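PDB 3TQC: pantothenate kinase from Coxiella burnetii, which catalyses the ATP-dependent phosphorylation of pantothenate to 4'-phosphopantothenate, the first of five steps from this vitamin to coenzyme A. Local coordinates for residues 132-137 with 153-158; 176-181 with 188-193. All coordinates share one frame; numbering follows the deposited sequence.

Contact 1: 132-137 with 153-158; sequences GFLYSN and ESYDMP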
loop_
_atom_site.group_PDB
_atom_site.type_symbol
_atom_site.label_atom_id
_atom_site.label_comp_id
_atom_site.label_asym_id
_atom_site.label_seq_id
_atom_site.Cartn_x
_atom_site.Cartn_y
_atom_site.Cartn_z
ATOM N N GLY B 132 -21.429 2.418 -4.599
ATOM C CA GLY B 132 -21.767 3.410 -5.571
ATOM C C GLY B 132 -21.043 3.269 -6.888
ATOM O O GLY B 132 -21.485 3.828 -7.889
ATOM N N PHE B 133 -19.944 2.527 -6.900
ATOM C CA PHE B 133 -19.174 2.317 -8.112
ATOM C C PHE B 133 -19.448 0.956 -8.750
ATOM O O PHE B 133 -18.753 0.555 -9.671
ATOM C CB PHE B 133 -17.691 2.519 -7.812
ATOM C CG PHE B 133 -17.381 3.898 -7.300
ATOM C CD1 PHE B 133 -17.011 4.916 -8.180
ATOM C CD2 PHE B 133 -17.505 4.195 -5.941
ATOM C CE1 PHE B 133 -16.727 6.196 -7.711
ATOM C CE2 PHE B 133 -17.236 5.485 -5.467
ATOM C CZ PHE B 133 -16.845 6.484 -6.367
ATOM N N LEU B 134 -20.482 0.260 -8.277
ATOM C CA LEU B 134 -20.984 -0.911 -8.974
ATOM C C LEU B 134 -21.538 -0.470 -10.310
ATOM O O LEU B 134 -22.068 0.635 -10.423
ATOM C CB LEU B 134 -22.097 -1.590 -8.175
ATOM C CG LEU B 134 -21.644 -2.354 -6.933
ATOM C CD1 LEU B 134 -22.850 -2.722 -6.057
ATOM C CD2 LEU B 134 -20.847 -3.599 -7.343
ATOM N N TYR B 135 -21.414 -1.331 -11.320
ATOM C CA TYR B 135 -22.118 -1.131 -12.580
ATOM C C TYR B 135 -23.614 -1.290 -12.316
ATOM O O TYR B 135 -24.019 -2.054 -11.442
ATOM C CB TYR B 135 -21.669 -2.142 -13.649
ATOM C CG TYR B 135 -20.242 -1.972 -14.168
ATOM C CD1 TYR B 135 -19.835 -0.796 -14.796
ATOM C CD2 TYR B 135 -19.313 -3.009 -14.062
ATOM C CE1 TYR B 135 -18.534 -0.646 -15.278
ATOM C CE2 TYR B 135 -18.011 -2.869 -14.543
ATOM C CZ TYR B 135 -17.629 -1.690 -15.154
ATOM O OH TYR B 135 -16.343 -1.568 -15.640
ATOM N N SER B 136 -24.433 -0.570 -13.069
ATOM C CA SER B 136 -25.876 -0.704 -12.958
ATOM C C SER B 136 -26.305 -2.126 -13.284
ATOM O O SER B 136 -25.569 -2.878 -13.934
ATOM C CB SER B 136 -26.558 0.231 -13.942
ATOM O OG SER B 136 -26.167 -0.111 -15.253
ATOM N N ASN B 137 -27.506 -2.486 -12.848
ATOM C CA ASN B 137 -28.055 -3.813 -13.148
ATOM C C ASN B 137 -28.103 -4.069 -14.653
ATOM O O ASN B 137 -27.745 -5.150 -15.109
ATOM C CB ASN B 137 -29.445 -3.995 -12.530
ATOM C CG ASN B 137 -29.402 -4.187 -11.018
ATOM O OD1 ASN B 137 -28.345 -4.404 -10.432
ATOM N ND2 ASN B 137 -30.565 -4.114 -10.383
ATOM N N GLU B 153 -15.315 -7.731 -10.992
ATOM C CA GLU B 153 -15.741 -7.423 -12.353
ATOM C C GLU B 153 -17.062 -6.644 -12.399
ATOM O O GLU B 153 -17.473 -6.189 -13.462
ATOM C CB GLU B 153 -15.812 -8.697 -13.214
ATOM C CG GLU B 153 -16.792 -9.787 -12.730
ATOM C CD GLU B 153 -16.169 -10.826 -11.789
ATOM O OE1 GLU B 153 -15.109 -10.545 -11.182
ATOM O OE2 GLU B 153 -16.750 -11.929 -11.652
ATOM N N SER B 154 -17.700 -6.479 -11.238
ATOM C CA SER B 154 -18.976 -5.796 -11.131
ATOM C C SER B 154 -18.819 -4.299 -10.854
ATOM O O SER B 154 -19.796 -3.566 -10.968
ATOM C CB SER B 154 -19.831 -6.433 -10.030
ATOM O OG SER B 154 -19.266 -6.239 -8.749
ATOM N N TYR B 155 -17.604 -3.860 -10.512
ATOM C CA TYR B 155 -17.329 -2.448 -10.212
ATOM C C TYR B 155 -16.723 -1.692 -11.380
ATOM O O TYR B 155 -15.906 -2.228 -12.122
ATOM C CB TYR B 155 -16.334 -2.303 -9.046
ATOM C CG TYR B 155 -16.850 -2.829 -7.743
ATOM C CD1 TYR B 155 -17.546 -2.007 -6.855
ATOM C CD2 TYR B 155 -16.670 -4.149 -7.407
ATOM C CE1 TYR B 155 -18.022 -2.502 -5.655
ATOM C CE2 TYR B 155 -17.137 -4.648 -6.228
ATOM C CZ TYR B 155 -17.806 -3.835 -5.354
ATOM O OH TYR B 155 -18.253 -4.387 -4.191
ATOM N N ASP B 156 -17.107 -0.425 -11.480
ATOM C CA ASP B 156 -16.476 0.515 -12.373
ATOM C C ASP B 156 -15.176 1.008 -11.713
ATOM O O ASP B 156 -15.147 2.045 -11.052
ATOM C CB ASP B 156 -17.444 1.673 -12.636
ATOM C CG ASP B 156 -16.946 2.626 -13.695
ATOM O OD1 ASP B 156 -15.734 2.612 -13.977
ATOM O OD2 ASP B 156 -17.772 3.392 -14.241
ATOM N N MET B 157 -14.093 0.266 -11.899
ATOM C CA MET B 157 -12.842 0.597 -11.216
ATOM C C MET B 157 -12.234 1.902 -11.705
ATOM O O MET B 157 -11.745 2.673 -10.906
ATOM C CB MET B 157 -11.828 -0.546 -11.333
ATOM C CG MET B 157 -10.664 -0.484 -10.324
ATOM S SD MET B 157 -11.156 -0.481 -8.583
ATOM C CE MET B 157 -12.628 -1.499 -8.709
ATOM N N PRO B 158 -12.254 2.160 -13.014
ATOM C CA PRO B 158 -11.682 3.441 -13.415
ATOM C C PRO B 158 -12.397 4.622 -12.747
ATOM O O PRO B 158 -11.767 5.618 -12.414
ATOM C CB PRO B 158 -11.877 3.466 -14.943
ATOM C CG PRO B 158 -12.058 2.033 -15.343
ATOM C CD PRO B 158 -12.635 1.318 -14.169
#
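The ring of Y135 lies against the backbone of 153-158: one face carries the peptide between Y155 and D156, with D156 N 3.9 Å above the plane over the ring centre and Y155 C nearer the rim. E153 O sits at the edge of the same ring, in its plane, 3.5 Å from Y135 CE2. Over the same face as D156 N, just beyond the rim, D156 CB approaches Y135 CE1, and the carboxylate of D156 is turned only 23° from the ring plane. The second flat group, the Y155 ring, takes a methyl on one face: L134 CD2 stands 3.6 Å from the ring centroid, a CH-pi contact close to the ring normal. In L134, chi1 (-73°) sets CG beside the backbone N and chi2 (168°) sends CD1 off, leaving CD2 for the Y155 ring and for S154 OG, 3.4 Å away; that hydroxyl is itself hydrogen-bonded to F151 O and G150 N.

Two nearly straight bonds tie the backbones. D156 N gives to F133 O at 2.6 Å, and Y135 N gives to S154 O at 2.8 Å, so the bonds flank the L134-Y155 bridge and hold the two backbones in register. F133 turns away to pack on helix 157-168 and on I176. D156, the centre of an inverse gamma turn, is also the N-cap residue of helix 157-168, its OD1 capping S159 N. The arrangement is a single isolated beta bridge between two loops of the P-loop kinase fold, with Y155 near the P-loop but not touching it, its side chain about 7 Å from that of V101 in the predicted ATP-binding loop.

Contact 2: 176-181 with 188-193; sequences IPVYSH and RGQYEI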
loop_
_atom_site.group_PDB
_atom_site.type_symbol
_atom_site.label_atom_id
_atom_site.label_comp_id
_atom_site.label_asym_id
_atom_site.label_seq_id
_atom_site.Cartn_x
_atom_site.Cartn_y
_atom_site.Cartn_z
ATOM N N ILE B 176 -19.899 11.652 -5.914
ATOM C CA ILE B 176 -19.824 10.228 -5.617
ATOM C C ILE B 176 -21.147 9.617 -6.019
ATOM O O ILE B 176 -22.175 10.062 -5.549
ATOM C CB ILE B 176 -19.625 9.962 -4.118
ATOM C CG1 ILE B 176 -18.397 10.716 -3.572
ATOM C CG2 ILE B 176 -19.558 8.438 -3.853
ATOM C CD1 ILE B 176 -17.071 10.320 -4.207
ATOM N N PRO B 177 -21.128 8.589 -6.892
ATOM C CA PRO B 177 -22.371 7.955 -7.297
ATOM C C PRO B 177 -23.007 7.192 -6.140
ATOM O O PRO B 177 -22.335 6.842 -5.186
ATOM C CB PRO B 177 -21.947 7.039 -8.450
ATOM C CG PRO B 177 -20.551 6.774 -8.217
ATOM C CD PRO B 177 -19.974 7.997 -7.579
ATOM N N VAL B 178 -24.316 7.007 -6.216
ATOM C CA VAL B 178 -25.106 6.494 -5.097
ATOM C C VAL B 178 -25.771 5.176 -5.480
ATOM O O VAL B 178 -26.360 5.065 -6.539
ATOM C CB VAL B 178 -26.174 7.523 -4.688
ATOM C CG1 VAL B 178 -27.130 6.946 -3.624
ATOM C CG2 VAL B 178 -25.505 8.816 -4.191
ATOM N N TYR B 179 -25.651 4.188 -4.607
ATOM C CA TYR B 179 -26.288 2.888 -4.760
ATOM C C TYR B 179 -27.444 2.728 -3.756
ATOM O O TYR B 179 -27.269 2.962 -2.564
ATOM C CB TYR B 179 -25.251 1.798 -4.518
ATOM C CG TYR B 179 -25.760 0.391 -4.727
ATOM C CD1 TYR B 179 -25.854 -0.153 -6.003
ATOM C CD2 TYR B 179 -26.129 -0.403 -3.647
ATOM C CE1 TYR B 179 -26.333 -1.447 -6.197
ATOM C CE2 TYR B 179 -26.589 -1.684 -3.827
ATOM C CZ TYR B 179 -26.694 -2.201 -5.101
ATOM O OH TYR B 179 -27.140 -3.485 -5.274
ATOM N N SER B 180 -28.616 2.335 -4.245
ATOM C CA SER B 180 -29.754 1.997 -3.383
ATOM C C SER B 180 -29.864 0.487 -3.195
ATOM O O SER B 180 -30.118 -0.250 -4.163
ATOM C CB SER B 180 -31.061 2.461 -3.996
ATOM O OG SER B 180 -32.128 1.793 -3.352
ATOM N N HIS B 181 -29.713 0.041 -1.952
ATOM C CA HIS B 181 -29.944 -1.365 -1.600
ATOM C C HIS B 181 -31.415 -1.735 -1.782
ATOM O O HIS B 181 -31.747 -2.884 -2.087
ATOM C CB HIS B 181 -29.510 -1.635 -0.154
ATOM C CG HIS B 181 -28.031 -1.513 0.064
ATOM N ND1 HIS B 181 -27.131 -2.454 -0.391
ATOM C CD2 HIS B 181 -27.297 -0.565 0.695
ATOM C CE1 HIS B 181 -25.906 -2.090 -0.051
ATOM N NE2 HIS B 181 -25.979 -0.949 0.613
ATOM N N ARG B 188 -29.507 6.611 -10.753
ATOM C CA ARG B 188 -29.082 7.498 -11.841
ATOM C C ARG B 188 -29.231 8.973 -11.465
ATOM O O ARG B 188 -30.230 9.370 -10.861
ATOM C CB ARG B 188 -29.925 7.181 -13.091
ATOM C CG ARG B 188 -29.744 8.106 -14.310
ATOM C CD ARG B 188 -28.865 7.486 -15.402
ATOM N NE ARG B 188 -29.085 8.113 -16.712
ATOM C CZ ARG B 188 -28.281 7.963 -17.770
ATOM N NH1 ARG B 188 -27.187 7.208 -17.694
ATOM N NH2 ARG B 188 -28.570 8.575 -18.918
ATOM N N GLY B 189 -28.225 9.774 -11.816
ATOM C CA GLY B 189 -28.279 11.222 -11.631
ATOM C C GLY B 189 -28.188 11.677 -10.182
ATOM O O GLY B 189 -28.390 12.860 -9.870
ATOM N N GLN B 190 -27.873 10.751 -9.290
ATOM C CA GLN B 190 -27.803 11.061 -7.878
ATOM C C GLN B 190 -26.364 10.938 -7.398
ATOM O O GLN B 190 -25.749 9.888 -7.551
ATOM C CB GLN B 190 -28.706 10.115 -7.110
ATOM C CG GLN B 190 -28.766 10.410 -5.639
ATOM C CD GLN B 190 -30.142 10.185 -5.050
ATOM O OE1 GLN B 190 -31.162 10.598 -5.624
ATOM N NE2 GLN B 190 -30.180 9.543 -3.877
ATOM N N TYR B 191 -25.834 12.020 -6.833
ATOM C CA TYR B 191 -24.455 12.054 -6.341
ATOM C C TYR B 191 -24.353 12.698 -4.963
ATOM O O TYR B 191 -25.048 13.654 -4.665
ATOM C CB TYR B 191 -23.561 12.817 -7.314
ATOM C CG TYR B 191 -23.558 12.257 -8.715
ATOM C CD1 TYR B 191 -22.754 11.169 -9.049
ATOM C CD2 TYR B 191 -24.360 12.807 -9.704
ATOM C CE1 TYR B 191 -22.746 10.642 -10.330
ATOM C CE2 TYR B 191 -24.360 12.287 -10.998
ATOM C CZ TYR B 191 -23.547 11.200 -11.297
ATOM O OH TYR B 191 -23.530 10.679 -12.563
ATOM N N GLU B 192 -23.494 12.140 -4.124
ATOM C CA GLU B 192 -23.096 12.765 -2.877
ATOM C C GLU B 192 -21.870 13.620 -3.175
ATOM O O GLU B 192 -21.176 13.388 -4.164
ATOM C CB GLU B 192 -22.763 11.707 -1.832
ATOM C CG GLU B 192 -23.983 10.902 -1.411
ATOM C CD GLU B 192 -23.658 9.808 -0.417
ATOM O OE1 GLU B 192 -22.454 9.576 -0.141
ATOM O OE2 GLU B 192 -24.614 9.183 0.095
ATOM N N ILE B 193 -21.617 14.618 -2.344
ATOM C CA ILE B 193 -20.506 15.511 -2.577
ATOM C C ILE B 193 -19.490 15.373 -1.454
ATOM O O ILE B 193 -19.825 15.525 -0.291
ATOM C CB ILE B 193 -20.974 16.951 -2.717
ATOM C CG1 ILE B 193 -21.795 17.099 -4.005
ATOM C CG2 ILE B 193 -19.775 17.886 -2.714
ATOM C CD1 ILE B 193 -22.786 18.209 -3.959
HETATM O O HOH W 1 -25.438 7.616 -8.748
#
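I176 and E192 grip each other through both backbone polar groups: I176 N gives to E192 O and E192 N gives to I176 O, each 2.8 Å long, which makes them an antiparallel hydrogen-bonded pair. The second of these bonds lies in the carbonyl plane, whereas in the first the donor is tilted 18° from it. I176 O also receives the CA-H of Y191 at 3.1 Å from Y191 CA.

One step along, P177 and Y191 form the non-hydrogen-bonded pair. The Y191 ring has I176 O at its edge and comes against P177 obliquely, Y191 CD1 lying 3.7 Å from P177 CA. Beyond them V178 wedges between two longer side chains. Its CG2, anti to the carbonyl carbon, touches Q190 CG at 3.9 Å and, at about a right angle, E192 CG at 3.8 Å.

By this point the strands have begun to part, their short axes running at 123°. The direct bond from V178 N to Q190 O is long and weak, and a water stands between, accepting from V178 N at 2.8 Å. The same water lies 2.6 Å from Q190 O and probably donates to it, although it has more acceptors in reach than protons. On its other edge 174-180 pairs with 185-187, V178 bonding to V187. The chemistry implies that the paired backbone hydrogen bonds between I176 and E192 set the register, while water supplies a partner for V178 N and Q190 O where the antiparallel strands diverge.

How the contacts relate
The two contacts lie on the same side of the chain's centre, with their own centres 12 Å apart, and come in series: contact 1 closes before contact 2 opens, helix 157-168 leading from one to strand 174-180 of the other. They touch directly. P177 CG packs on G132 O, the F133 ring reaches P177 CD, and L134 CD1 meets the Y179 ring, so strand 174-180 has the 132-134 loop against it as well as its two partners in the three-stranded antiparallel sheet. That small sheet is separate from the seven-stranded mixed sheet, one of whose edge strands, 125-129, leads into the loop of contact 1. The loop thus connects the two regions along the chain and by packing, within one kinase family region.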